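Local coordinates for protein alpha-L-arabinosidase (Xanthomonas axonopodis pv. citri, PDB 6D25) that probably hydrolyses the bonds holding arabinofuranosyl side groups on arabinoxylans, including doubly substituted units, as a trimeric GH51 arabinofuranosidase, at residues A[497-500]-A[505-508]; A[416-421]-A[425-430]; A[354-359]-A[399-404]; A[289-294]-A[345-350]; A[297-302]-A[360-365]. All coordinates share one frame; numbering follows the deposited sequence.

In the fold
From the N terminus, contact 4 (289-294 with 345-350) and contact 5 (297-302 with 360-365) open first, on the same helix 285-312. Each closes its loop on helix 346-361 or its end, so the two cross and join neighbouring helices of the (beta/alpha)8 barrel. Contact 3 opens at 354-359, before contact 5 has closed, and therefore crosses it; its partner segment 399-404 covers the end of helix 393-400, the barrel's last, and the turn after it. Contacts 2 and 1 come later, in series, as tight hairpins of the C-terminal beta domain. Contact 2 meets the barrel directly, H430 touching D357 of contact 3 and V426 packing on I289 and S293 of contact 4, whereas contact 1 lies farther out.

Contact 1: residues A[497-500]-A[505-508]; sequences GARV and VNVA
A beta hairpin of the C-terminal beta domain brings G497 to V500 alongside V505 to A508, with A498 facing V507, R499 facing N506 and V500 facing V505. The strands run antiparallel. R499 and N506 form the hydrogen-bonded pair: R499 N donates to N506 O at 2.9 Å and N506 N returns a bond to R499 O at 2.8 Å. Two residue pairs along, past the non-hydrogen-bonded pair A498-V507, A508 N reaches G497 O, also at 2.9 Å.

The two faces differ in character. On one, the side chain of R499 slants across that of N506. CG of R499 sits between its backbone N and carbonyl carbon (chi1 62°), and from there the chain runs extended to NE, which brings the guanidinium over its neighbour. N506 CB lies under one face of that group, 3.3 Å from R499 NE, and the guanidinium and amide planes are 28° apart. NE and N506 ND2 are both donors and do not bond each other; ND2 instead donates one hydrogen to a water at 3.0 Å, and this water donates in turn to G497 O, which thus receives two bonds. The other face is apolar, with V500 CG2 resting on V505 CG2 at 4.1 Å and A498 beside V507.

This apolar side is directed into the domain, where A498 and V507 touch L517 and V505 touches L519 of strand 513-519, while A498 and V500 also pack on V468. V505 and V507 exchange backbone bonds with V458 and V456, which ties the hairpin to strand 454-461.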
# COMPACT_ATOMS: atom_id res chain seq x y z
N GLY A 497 9.62 -58.32 -10.92
CA GLY A 497 8.39 -58.92 -10.42
C GLY A 497 7.14 -58.60 -11.23
O GLY A 497 6.03 -58.88 -10.79
N ALA A 498 7.28 -58.04 -12.44
CA ALA A 498 6.19 -57.82 -13.36
C ALA A 498 6.25 -58.82 -14.53
O ALA A 498 7.31 -59.11 -15.06
CB ALA A 498 6.26 -56.42 -13.89
N ARG A 499 5.06 -59.26 -14.95
CA ARG A 499 4.93 -60.18 -16.06
C ARG A 499 3.68 -59.79 -16.85
O ARG A 499 2.70 -59.25 -16.28
CB ARG A 499 4.77 -61.64 -15.60
CG ARG A 499 3.53 -61.91 -14.76
CD ARG A 499 3.04 -63.35 -14.68
NE ARG A 499 1.67 -63.53 -14.18
CZ ARG A 499 0.55 -63.58 -14.95
NH1 ARG A 499 0.63 -63.45 -16.27
NH2 ARG A 499 -0.64 -63.74 -14.40
N VAL A 500 3.71 -60.15 -18.12
CA VAL A 500 2.60 -59.91 -18.99
C VAL A 500 1.99 -61.27 -19.35
O VAL A 500 2.70 -62.19 -19.61
CB VAL A 500 3.09 -59.16 -20.24
CG1 VAL A 500 2.37 -59.58 -21.52
CG2 VAL A 500 3.07 -57.67 -20.01
N VAL A 505 -1.23 -57.29 -16.89
CA VAL A 505 0.05 -57.10 -16.24
C VAL A 505 -0.07 -57.57 -14.79
O VAL A 505 -0.89 -57.07 -14.03
CB VAL A 505 0.53 -55.64 -16.31
CG1 VAL A 505 1.86 -55.46 -15.61
CG2 VAL A 505 0.71 -55.17 -17.75
N ASN A 506 0.73 -58.55 -14.41
CA ASN A 506 0.71 -59.09 -13.03
C ASN A 506 1.98 -58.61 -12.34
O ASN A 506 3.07 -58.75 -12.89
CB ASN A 506 0.62 -60.63 -13.02
CG ASN A 506 0.67 -61.26 -11.64
OD1 ASN A 506 -0.37 -61.33 -10.97
ND2 ASN A 506 1.83 -61.79 -11.22
N VAL A 507 1.82 -58.06 -11.14
CA VAL A 507 2.94 -57.47 -10.42
C VAL A 507 2.99 -58.06 -9.00
O VAL A 507 2.03 -57.94 -8.25
CB VAL A 507 2.80 -55.95 -10.35
CG1 VAL A 507 4.04 -55.31 -9.72
CG2 VAL A 507 2.52 -55.32 -11.70
N ALA A 508 4.11 -58.65 -8.65
CA ALA A 508 4.43 -58.99 -7.25
C ALA A 508 5.13 -57.77 -6.62
O ALA A 508 6.29 -57.46 -6.90
CB ALA A 508 5.28 -60.25 -7.20
O HOH W 1 4.77 -61.29 -11.47

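Contact 2: residues A[416-421]-A[425-430]; sequences TPQYRH and QVPAVH
Y419 sets CD2 of its ring against V426, 3.5 Å from V426 CG2, the methyl meeting the ring obliquely and the two side chains pointing the same way. With CG anti to the backbone N (chi1 161°), the tyrosine is directed to the side on which helix 285-312 lies, where its hydroxyl bonds E285. The two residues are also paired through the backbone, Y419 N to V426 O at 2.7 Å and V426 N to Y419 O at 3.0 Å.

Beyond P427 the hairpin relies partly on a side chain. P417 O accepts from A428 N at 3.0 Å and from the hydroxyl of T416, which comes in the carbonyl plane on a lone pair. T416 OG1 is itself the acceptor for V429 N, at 3.3 Å, so donor and acceptor roles fix its rotation.

On the outer face R420 and Q425 run side by side. Q425 OE1 takes the hydrogen of R420 NE at 2.6 Å, almost in the guanidinium plane, and a weaker one from NH1; Q418 CB lies over one guanidinium face. Because an amide oxygen holds R420 here, its positive charge is oriented but probably not neutralised by this partner.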
# COMPACT_ATOMS: atom_id res chain seq x y z
N THR A 416 -8.47 -51.85 -4.35
CA THR A 416 -7.45 -52.14 -3.35
C THR A 416 -8.16 -52.23 -2.00
O THR A 416 -9.03 -51.42 -1.72
CB THR A 416 -6.33 -51.08 -3.34
OG1 THR A 416 -5.42 -51.44 -2.31
CG2 THR A 416 -6.78 -49.66 -3.10
N PRO A 417 -7.73 -53.16 -1.15
CA PRO A 417 -8.12 -53.10 0.24
C PRO A 417 -7.43 -51.91 0.91
O PRO A 417 -6.48 -51.33 0.34
CB PRO A 417 -7.65 -54.41 0.91
CG PRO A 417 -6.98 -55.19 -0.19
CD PRO A 417 -6.81 -54.28 -1.38
N GLN A 418 -7.89 -51.58 2.12
CA GLN A 418 -7.19 -50.62 2.95
C GLN A 418 -6.04 -51.31 3.68
O GLN A 418 -6.12 -52.48 4.06
CB GLN A 418 -8.13 -49.97 3.96
CG GLN A 418 -9.26 -49.17 3.31
CD GLN A 418 -8.75 -47.91 2.67
OE1 GLN A 418 -8.36 -46.95 3.34
NE2 GLN A 418 -8.77 -47.87 1.35
N TYR A 419 -4.97 -50.55 3.85
CA TYR A 419 -3.92 -50.84 4.81
C TYR A 419 -4.28 -50.12 6.11
O TYR A 419 -4.45 -48.89 6.09
CB TYR A 419 -2.58 -50.35 4.26
CG TYR A 419 -1.46 -50.14 5.26
CD1 TYR A 419 -1.21 -51.05 6.29
CD2 TYR A 419 -0.60 -49.07 5.12
CE1 TYR A 419 -0.16 -50.86 7.17
CE2 TYR A 419 0.45 -48.86 5.98
CZ TYR A 419 0.69 -49.77 7.00
OH TYR A 419 1.75 -49.54 7.83
N ARG A 420 -4.43 -50.87 7.20
CA ARG A 420 -4.87 -50.28 8.47
C ARG A 420 -3.81 -50.57 9.53
O ARG A 420 -3.30 -51.68 9.62
CB ARG A 420 -6.17 -50.90 9.00
CG ARG A 420 -7.27 -51.03 7.97
CD ARG A 420 -8.62 -51.31 8.64
NE ARG A 420 -9.73 -50.86 7.81
CZ ARG A 420 -10.31 -51.61 6.88
NH1 ARG A 420 -11.09 -51.05 5.96
NH2 ARG A 420 -10.06 -52.90 6.86
N HIS A 421 -3.50 -49.58 10.34
CA HIS A 421 -2.65 -49.75 11.48
C HIS A 421 -3.17 -48.81 12.57
O HIS A 421 -3.27 -47.62 12.34
CB HIS A 421 -1.18 -49.47 11.13
CG HIS A 421 -0.25 -49.77 12.24
ND1 HIS A 421 0.13 -51.06 12.56
CD2 HIS A 421 0.36 -48.96 13.13
CE1 HIS A 421 0.94 -51.03 13.61
NE2 HIS A 421 1.09 -49.76 13.97
N GLN A 425 -6.23 -45.61 8.38
CA GLN A 425 -6.28 -46.44 7.19
C GLN A 425 -5.95 -45.60 5.96
O GLN A 425 -6.30 -44.43 5.88
CB GLN A 425 -7.61 -47.16 7.02
CG GLN A 425 -8.83 -46.30 6.84
CD GLN A 425 -10.04 -47.20 6.71
OE1 GLN A 425 -10.13 -48.29 7.31
NE2 GLN A 425 -10.96 -46.79 5.85
N VAL A 426 -5.26 -46.25 5.03
CA VAL A 426 -4.93 -45.70 3.71
C VAL A 426 -5.13 -46.81 2.68
O VAL A 426 -5.18 -47.97 3.04
CB VAL A 426 -3.48 -45.18 3.69
CG1 VAL A 426 -3.29 -44.04 4.66
CG2 VAL A 426 -2.47 -46.29 3.95
N PRO A 427 -5.22 -46.46 1.40
CA PRO A 427 -5.21 -47.52 0.38
C PRO A 427 -3.91 -48.34 0.47
O PRO A 427 -2.85 -47.76 0.64
CB PRO A 427 -5.33 -46.78 -0.98
CG PRO A 427 -4.95 -45.36 -0.67
CD PRO A 427 -5.40 -45.13 0.76
N ALA A 428 -4.02 -49.67 0.37
CA ALA A 428 -2.86 -50.52 0.41
C ALA A 428 -1.93 -50.21 -0.78
O ALA A 428 -0.71 -50.17 -0.63
CB ALA A 428 -3.27 -51.96 0.41
N VAL A 429 -2.52 -50.01 -1.96
CA VAL A 429 -1.76 -49.72 -3.17
C VAL A 429 -2.39 -48.53 -3.87
O VAL A 429 -3.62 -48.36 -3.91
CB VAL A 429 -1.70 -50.95 -4.11
CG1 VAL A 429 -1.03 -50.64 -5.45
CG2 VAL A 429 -0.99 -52.13 -3.43
N HIS A 430 -1.50 -47.70 -4.41
CA HIS A 430 -1.87 -46.49 -5.12
C HIS A 430 -1.03 -46.44 -6.40
O HIS A 430 0.08 -46.97 -6.42
CB HIS A 430 -1.54 -45.29 -4.22
CG HIS A 430 -2.22 -44.02 -4.59
ND1 HIS A 430 -1.71 -43.15 -5.55
CD2 HIS A 430 -3.32 -43.42 -4.08
CE1 HIS A 430 -2.49 -42.08 -5.62
NE2 HIS A 430 -3.49 -42.22 -4.74

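Contact 3: residues A[354-359]-A[399-404]; sequences LNFDIF and ALYKPY
F356 is the first residue of 354-359 to reach Y401, and it does so over a face of the tyrosine ring. Its CB stands 4.0 Å from the ring centroid, 28° off the normal, in a CH-pi contact, and its nearest ring atom is Y401 CE2 at 3.7 Å. Farther along the same side chain, CD2 also lies above the Y401 ring, displaced toward the rim near CG. The two rings meet obliquely, their planes 54° apart. The phenylalanine additionally meets F49 and sets its ring edge-to-face with F398.

The helix carrying F356 follows the seventh strand of the (beta/alpha)8 barrel, and Y401 is the residue at which the chain leaves helical geometry after helix 393-400, which follows the eighth. A 3-10 turn then brings Y404 round beneath Y401, whose CD2 lies 3.6 Å above the centre of the Y404 ring. F356 thus covers a face of Y401, while Y401 in turn directs its CD2 side at the face of Y404; its hydroxyl points to the next residue of the helix.

That residue, D357, receives the hydroxyl. Y401 OH donates to D357 OD1 at 2.7 Å; the oxygen lies in the plane of the tyrosine ring but is met from above the carboxylate plane, 37° out of it. A water donates both to D357 OD2 at 2.7 Å and to Y401 OH at 3.0 Å, closing a small ring. The buried carboxylate also bonds S432 through OD1 and H430 through OD2, and its negative charge would be expected to favour a protonated imidazole at H430.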
# COMPACT_ATOMS: atom_id res chain seq x y z
N LEU A 354 3.20 -40.66 -4.24
CA LEU A 354 1.75 -40.50 -4.05
C LEU A 354 1.28 -39.13 -4.57
O LEU A 354 0.22 -39.02 -5.18
CB LEU A 354 1.39 -40.69 -2.59
CG LEU A 354 1.67 -42.07 -2.01
CD1 LEU A 354 1.43 -42.07 -0.51
CD2 LEU A 354 0.81 -43.11 -2.67
N ASN A 355 2.08 -38.10 -4.34
CA ASN A 355 1.75 -36.77 -4.81
C ASN A 355 1.79 -36.69 -6.34
O ASN A 355 0.86 -36.13 -6.95
CB ASN A 355 2.61 -35.70 -4.16
CG ASN A 355 2.07 -35.32 -2.80
OD1 ASN A 355 1.21 -34.43 -2.70
ND2 ASN A 355 2.56 -35.98 -1.74
N PHE A 356 2.81 -37.27 -6.97
CA PHE A 356 2.84 -37.32 -8.45
C PHE A 356 1.61 -38.06 -9.02
O PHE A 356 1.03 -37.60 -10.00
CB PHE A 356 4.11 -37.97 -8.94
CG PHE A 356 5.38 -37.22 -8.60
CD1 PHE A 356 5.40 -35.83 -8.51
CD2 PHE A 356 6.57 -37.90 -8.47
CE1 PHE A 356 6.59 -35.15 -8.30
CE2 PHE A 356 7.76 -37.20 -8.26
CZ PHE A 356 7.75 -35.84 -8.14
N ASP A 357 1.23 -39.16 -8.38
CA ASP A 357 0.03 -39.88 -8.80
C ASP A 357 -1.17 -38.92 -8.76
O ASP A 357 -1.93 -38.80 -9.74
CB ASP A 357 -0.23 -41.11 -7.93
CG ASP A 357 0.77 -42.26 -8.03
OD1 ASP A 357 1.61 -42.26 -9.00
OD2 ASP A 357 0.72 -43.17 -7.11
N ILE A 358 -1.31 -38.21 -7.63
CA ILE A 358 -2.47 -37.35 -7.43
C ILE A 358 -2.47 -36.19 -8.44
O ILE A 358 -3.48 -35.87 -9.07
CB ILE A 358 -2.51 -36.88 -5.97
CG1 ILE A 358 -2.91 -38.02 -5.03
CG2 ILE A 358 -3.42 -35.65 -5.80
CD1 ILE A 358 -2.58 -37.70 -3.57
N PHE A 359 -1.33 -35.53 -8.60
CA PHE A 359 -1.26 -34.40 -9.54
C PHE A 359 -1.65 -34.87 -10.94
O PHE A 359 -2.41 -34.15 -11.66
CB PHE A 359 0.13 -33.80 -9.62
CG PHE A 359 0.72 -33.25 -8.35
CD1 PHE A 359 -0.07 -32.76 -7.34
CD2 PHE A 359 2.10 -33.13 -8.21
CE1 PHE A 359 0.48 -32.25 -6.17
CE2 PHE A 359 2.65 -32.59 -7.07
CZ PHE A 359 1.85 -32.17 -6.04
N ALA A 399 13.45 -38.91 -10.59
CA ALA A 399 14.09 -39.63 -11.70
C ALA A 399 13.13 -40.70 -12.27
O ALA A 399 12.96 -40.77 -13.47
CB ALA A 399 15.39 -40.27 -11.26
N LEU A 400 12.50 -41.50 -11.42
CA LEU A 400 11.63 -42.59 -11.90
C LEU A 400 10.45 -42.02 -12.70
O LEU A 400 10.01 -42.66 -13.62
CB LEU A 400 11.07 -43.42 -10.73
CG LEU A 400 12.07 -44.41 -10.11
CD1 LEU A 400 11.45 -45.13 -8.90
CD2 LEU A 400 12.63 -45.42 -11.10
N TYR A 401 9.93 -40.87 -12.28
CA TYR A 401 8.75 -40.30 -12.91
C TYR A 401 9.11 -39.37 -14.07
O TYR A 401 8.23 -38.70 -14.61
CB TYR A 401 7.88 -39.57 -11.89
CG TYR A 401 6.95 -40.43 -11.09
CD1 TYR A 401 7.40 -41.22 -10.04
CD2 TYR A 401 5.59 -40.42 -11.32
CE1 TYR A 401 6.54 -42.00 -9.27
CE2 TYR A 401 4.71 -41.19 -10.58
CZ TYR A 401 5.18 -41.96 -9.53
OH TYR A 401 4.27 -42.67 -8.77
N LYS A 402 10.36 -39.30 -14.48
CA LYS A 402 10.73 -38.47 -15.65
C LYS A 402 9.85 -38.72 -16.89
O LYS A 402 9.54 -37.77 -17.59
CB LYS A 402 12.16 -38.72 -16.10
CG LYS A 402 13.11 -37.62 -15.75
CD LYS A 402 14.55 -37.96 -16.13
CE LYS A 402 14.84 -37.62 -17.56
NZ LYS A 402 16.30 -37.55 -17.75
N PRO A 403 9.48 -39.98 -17.19
CA PRO A 403 8.62 -40.20 -18.34
C PRO A 403 7.24 -39.52 -18.26
O PRO A 403 6.59 -39.35 -19.28
CB PRO A 403 8.45 -41.72 -18.39
CG PRO A 403 9.68 -42.27 -17.67
CD PRO A 403 9.93 -41.24 -16.60
N TYR A 404 6.80 -39.11 -17.06
CA TYR A 404 5.56 -38.36 -16.89
C TYR A 404 5.67 -36.93 -17.44
O TYR A 404 4.64 -36.29 -17.64
CB TYR A 404 5.15 -38.32 -15.42
CG TYR A 404 4.46 -39.56 -14.90
CD1 TYR A 404 4.95 -40.82 -15.15
CD2 TYR A 404 3.31 -39.45 -14.14
CE1 TYR A 404 4.30 -41.96 -14.69
CE2 TYR A 404 2.65 -40.58 -13.65
CZ TYR A 404 3.14 -41.84 -13.94
OH TYR A 404 2.50 -42.95 -13.45
O HOH W 2 2.86 -44.88 -7.28

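Contact 4: residues A[289-294]-A[345-350]; sequences IQTLSR and SLRDAL
A buried arginine, R347, lays its methylenes across T291. CD of R347 presses against T291, 3.6 Å from CB and 3.7 Å from CG2, and the two side chains cross at about a right angle. CG lies anti to the backbone N, and the chain then bends at chi3 (57°), so that the guanidinium swings past the threonine toward S279 O, to which NH2 donates, and the ring of F283, with which it makes a cation-pi pair. T291 OG1 for its part bonds A287 O, one turn earlier in its own helix.

Next to this pair the contact is purely apolar. L292 CD2 reaches L350 CB at 4.0 Å, and L292 CD1 approaches L350 CD2 at 4.2 Å.

The start of the second helix is held by a capping box. S345 N donates to D348 OD2 at 2.8 Å, nearly straight and on the anti lone pair, while S345 OG accepts weakly from R347 N. D348 OD1 is bonded by the hydroxyls of Y329 and T327.

The two helical segments run nearly parallel, 21° apart, with axes 10.3 Å from each other, as adjacent helices of a (beta/alpha)8 barrel. W288 packs on both R347 and L350, A349 turns to helix 393-400, and I289 and S293 lean on strand 424-435 of the C-terminal beta domain.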
# COMPACT_ATOMS: atom_id res chain seq x y z
N ILE A 289 2.36 -44.68 8.74
CA ILE A 289 1.04 -44.61 8.13
C ILE A 289 0.44 -43.22 8.34
O ILE A 289 -0.27 -42.73 7.46
CB ILE A 289 0.11 -45.73 8.64
CG1 ILE A 289 -1.09 -45.89 7.70
CG2 ILE A 289 -0.28 -45.49 10.08
CD1 ILE A 289 -1.98 -47.06 8.02
N GLN A 290 0.72 -42.57 9.48
CA GLN A 290 0.21 -41.22 9.73
C GLN A 290 0.75 -40.25 8.65
O GLN A 290 0.01 -39.40 8.18
CB GLN A 290 0.56 -40.71 11.13
CG GLN A 290 -0.29 -39.47 11.49
CD GLN A 290 0.31 -38.31 12.26
OE1 GLN A 290 -0.10 -37.14 12.04
NE2 GLN A 290 1.24 -38.62 13.19
N THR A 291 2.02 -40.36 8.31
CA THR A 291 2.62 -39.50 7.31
C THR A 291 1.94 -39.70 5.94
O THR A 291 1.61 -38.74 5.25
CB THR A 291 4.13 -39.75 7.20
OG1 THR A 291 4.72 -39.58 8.48
CG2 THR A 291 4.79 -38.84 6.21
N LEU A 292 1.74 -40.96 5.55
CA LEU A 292 1.14 -41.23 4.27
C LEU A 292 -0.33 -40.79 4.25
O LEU A 292 -0.82 -40.28 3.24
CB LEU A 292 1.31 -42.72 3.94
CG LEU A 292 2.75 -43.23 3.88
CD1 LEU A 292 2.79 -44.68 3.41
CD2 LEU A 292 3.61 -42.34 2.97
N SER A 293 -1.04 -41.01 5.35
CA SER A 293 -2.42 -40.56 5.48
C SER A 293 -2.49 -39.04 5.29
O SER A 293 -3.33 -38.50 4.51
CB SER A 293 -2.99 -40.96 6.80
OG SER A 293 -4.35 -40.57 6.91
N ARG A 294 -1.63 -38.32 5.97
CA ARG A 294 -1.60 -36.88 5.85
C ARG A 294 -1.25 -36.44 4.42
O ARG A 294 -1.83 -35.46 3.94
CB ARG A 294 -0.64 -36.25 6.86
CG ARG A 294 -1.29 -36.10 8.23
CD ARG A 294 -0.34 -35.59 9.27
NE ARG A 294 -0.98 -35.33 10.56
CZ ARG A 294 -1.42 -34.13 10.94
NH1 ARG A 294 -2.01 -34.01 12.11
NH2 ARG A 294 -1.24 -33.06 10.16
N SER A 345 13.96 -40.16 3.85
CA SER A 345 13.95 -41.60 3.98
C SER A 345 13.05 -42.22 2.91
O SER A 345 12.43 -41.53 2.09
CB SER A 345 13.47 -42.00 5.36
OG SER A 345 12.07 -41.81 5.46
N LEU A 346 12.96 -43.55 2.94
CA LEU A 346 12.01 -44.26 2.07
C LEU A 346 10.59 -43.68 2.22
O LEU A 346 9.81 -43.64 1.23
CB LEU A 346 12.04 -45.75 2.39
CG LEU A 346 11.13 -46.63 1.54
CD1 LEU A 346 11.46 -46.54 0.05
CD2 LEU A 346 11.18 -48.09 2.06
N ARG A 347 10.24 -43.26 3.43
CA ARG A 347 8.92 -42.66 3.68
C ARG A 347 8.71 -41.43 2.76
O ARG A 347 7.64 -41.21 2.19
CB ARG A 347 8.80 -42.29 5.16
CG ARG A 347 7.44 -41.74 5.57
CD ARG A 347 7.34 -41.44 7.05
NE ARG A 347 8.36 -40.50 7.49
CZ ARG A 347 8.58 -40.17 8.78
NH1 ARG A 347 7.72 -40.56 9.72
NH2 ARG A 347 9.67 -39.50 9.11
N ASP A 348 9.75 -40.62 2.63
CA ASP A 348 9.72 -39.40 1.79
C ASP A 348 9.59 -39.78 0.31
O ASP A 348 8.88 -39.08 -0.44
CB ASP A 348 10.91 -38.52 2.09
CG ASP A 348 10.88 -38.09 3.55
OD1 ASP A 348 9.92 -37.35 3.90
OD2 ASP A 348 11.72 -38.57 4.36
N ALA A 349 10.24 -40.86 -0.11
CA ALA A 349 10.05 -41.35 -1.49
C ALA A 349 8.57 -41.64 -1.74
O ALA A 349 8.03 -41.22 -2.77
CB ALA A 349 10.89 -42.55 -1.73
N LEU A 350 7.93 -42.39 -0.82
CA LEU A 350 6.51 -42.69 -1.03
C LEU A 350 5.66 -41.42 -1.04
O LEU A 350 4.67 -41.34 -1.79
CB LEU A 350 6.02 -43.70 0.02
CG LEU A 350 6.17 -45.16 -0.42
CD1 LEU A 350 7.61 -45.64 -0.30
CD2 LEU A 350 5.28 -46.08 0.35

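Contact 5: residues A[297-302]-A[360-365]; sequences VMDELI and SQHAER
H362 and D299 form a His-carboxylate hydrogen bond between helix 285-312 and the loop that follows helix 346-361, consecutive outer helices of the (beta/alpha)8 barrel, at the point where the second helix ends and the chain turns toward strand 366-371.

The polar part of the contact is this one bond. H362 NE2 donates to D299 OD1 at 2.7 Å with an N-H...O angle of 157°. The oxygen lies close to the imidazole plane, so the donor side is well aligned, whereas on the acceptor side the nitrogen arrives on the syn side but 32° out of the carboxylate plane. The side chains cross at about a right angle. D299 comes within range because its CG is anti to the backbone N, which turns the carboxylate to the histidine. The nearby negative charge should polarise the ring and would probably help to stabilise a protonated form.

Charged and backbone bonds fix the chain just beyond. R365 N bonds back to H362 O at 3.1 Å, and the guanidinium of R365 forms salt bridges with D310 and D313, the first of these on helix 285-312 and the second immediately after it.

Apolar packing completes the contact. I302, one turn after D299, sends its CG2 methyl over a face of the H362 ring in a CH-pi contact, 3.7 Å from the centroid, 20° off the normal and closest to H362 CG at 3.5 Å.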
# COMPACT_ATOMS: atom_id res chain seq x y z
N VAL A 297 -4.13 -36.32 1.76
CA VAL A 297 -5.12 -35.26 1.89
C VAL A 297 -5.00 -34.29 0.68
O VAL A 297 -5.98 -33.63 0.29
CB VAL A 297 -4.96 -34.55 3.24
CG1 VAL A 297 -5.80 -33.28 3.33
CG2 VAL A 297 -5.27 -35.45 4.42
N MET A 298 -3.82 -34.22 0.07
CA MET A 298 -3.62 -33.41 -1.15
C MET A 298 -4.74 -33.65 -2.18
O MET A 298 -5.17 -32.71 -2.85
CB MET A 298 -2.27 -33.72 -1.78
CG MET A 298 -1.95 -32.93 -3.04
SD MET A 298 -1.69 -31.17 -2.76
CE MET A 298 -0.02 -31.14 -2.12
N ASP A 299 -5.22 -34.90 -2.32
CA ASP A 299 -6.22 -35.17 -3.33
C ASP A 299 -7.54 -34.43 -3.00
O ASP A 299 -8.14 -33.83 -3.88
CB ASP A 299 -6.49 -36.67 -3.50
CG ASP A 299 -7.44 -36.90 -4.67
OD1 ASP A 299 -7.08 -36.64 -5.80
OD2 ASP A 299 -8.56 -37.27 -4.42
N GLU A 300 -7.98 -34.49 -1.74
CA GLU A 300 -9.19 -33.79 -1.31
C GLU A 300 -9.04 -32.27 -1.50
O GLU A 300 -9.96 -31.61 -1.98
CB GLU A 300 -9.48 -34.13 0.16
CG GLU A 300 -10.64 -33.35 0.73
CD GLU A 300 -10.89 -33.56 2.22
OE1 GLU A 300 -10.29 -34.50 2.81
OE2 GLU A 300 -11.71 -32.77 2.76
N LEU A 301 -7.89 -31.72 -1.10
CA LEU A 301 -7.65 -30.27 -1.24
C LEU A 301 -7.72 -29.87 -2.72
O LEU A 301 -8.40 -28.88 -3.06
CB LEU A 301 -6.28 -29.91 -0.67
CG LEU A 301 -6.10 -30.15 0.83
CD1 LEU A 301 -4.67 -29.80 1.22
CD2 LEU A 301 -7.09 -29.36 1.68
N ILE A 302 -7.02 -30.59 -3.60
CA ILE A 302 -7.06 -30.24 -5.01
C ILE A 302 -8.50 -30.30 -5.54
O ILE A 302 -8.95 -29.41 -6.28
CB ILE A 302 -6.11 -31.12 -5.83
CG1 ILE A 302 -4.66 -30.75 -5.49
CG2 ILE A 302 -6.40 -31.01 -7.31
CD1 ILE A 302 -3.61 -31.70 -6.05
N SER A 360 -1.15 -36.05 -11.34
CA SER A 360 -1.39 -36.53 -12.69
C SER A 360 -2.88 -36.87 -12.90
O SER A 360 -3.37 -36.84 -14.06
CB SER A 360 -0.48 -37.70 -13.00
OG SER A 360 -0.96 -38.91 -12.45
N GLN A 361 -3.62 -37.17 -11.82
CA GLN A 361 -5.06 -37.43 -11.88
C GLN A 361 -5.86 -36.13 -12.04
O GLN A 361 -7.07 -36.18 -12.30
CB GLN A 361 -5.57 -38.14 -10.62
CG GLN A 361 -4.95 -39.47 -10.32
CD GLN A 361 -4.87 -40.32 -11.56
OE1 GLN A 361 -5.91 -40.77 -12.07
NE2 GLN A 361 -3.64 -40.48 -12.10
N HIS A 362 -5.22 -34.97 -11.82
CA HIS A 362 -5.90 -33.66 -11.86
C HIS A 362 -5.23 -32.79 -12.91
O HIS A 362 -5.21 -31.56 -12.77
CB HIS A 362 -5.86 -33.00 -10.47
CG HIS A 362 -6.69 -33.73 -9.46
ND1 HIS A 362 -8.03 -33.49 -9.35
CD2 HIS A 362 -6.36 -34.66 -8.54
CE1 HIS A 362 -8.54 -34.28 -8.40
NE2 HIS A 362 -7.53 -35.02 -7.88
N ALA A 363 -4.76 -33.42 -13.99
CA ALA A 363 -3.79 -32.76 -14.90
C ALA A 363 -4.45 -31.64 -15.71
O ALA A 363 -3.74 -30.80 -16.23
CB ALA A 363 -3.20 -33.79 -15.84
N GLU A 364 -5.77 -31.63 -15.86
CA GLU A 364 -6.38 -30.51 -16.62
C GLU A 364 -6.27 -29.18 -15.84
O GLU A 364 -6.09 -28.12 -16.47
CB GLU A 364 -7.82 -30.74 -17.08
CG GLU A 364 -8.67 -31.48 -16.09
CD GLU A 364 -8.36 -32.98 -16.00
OE1 GLU A 364 -7.87 -33.43 -14.87
OE2 GLU A 364 -8.53 -33.69 -17.08
N ARG A 365 -6.32 -29.25 -14.52
CA ARG A 365 -6.31 -28.02 -13.72
C ARG A 365 -4.95 -27.80 -13.07
O ARG A 365 -4.46 -26.68 -13.04
CB ARG A 365 -7.42 -28.09 -12.67
CG ARG A 365 -7.43 -26.91 -11.70
CD ARG A 365 -7.82 -25.56 -12.29
NE ARG A 365 -9.25 -25.46 -12.52
CZ ARG A 365 -9.85 -24.36 -12.96
NH1 ARG A 365 -9.12 -23.27 -13.20
NH2 ARG A 365 -11.18 -24.33 -13.12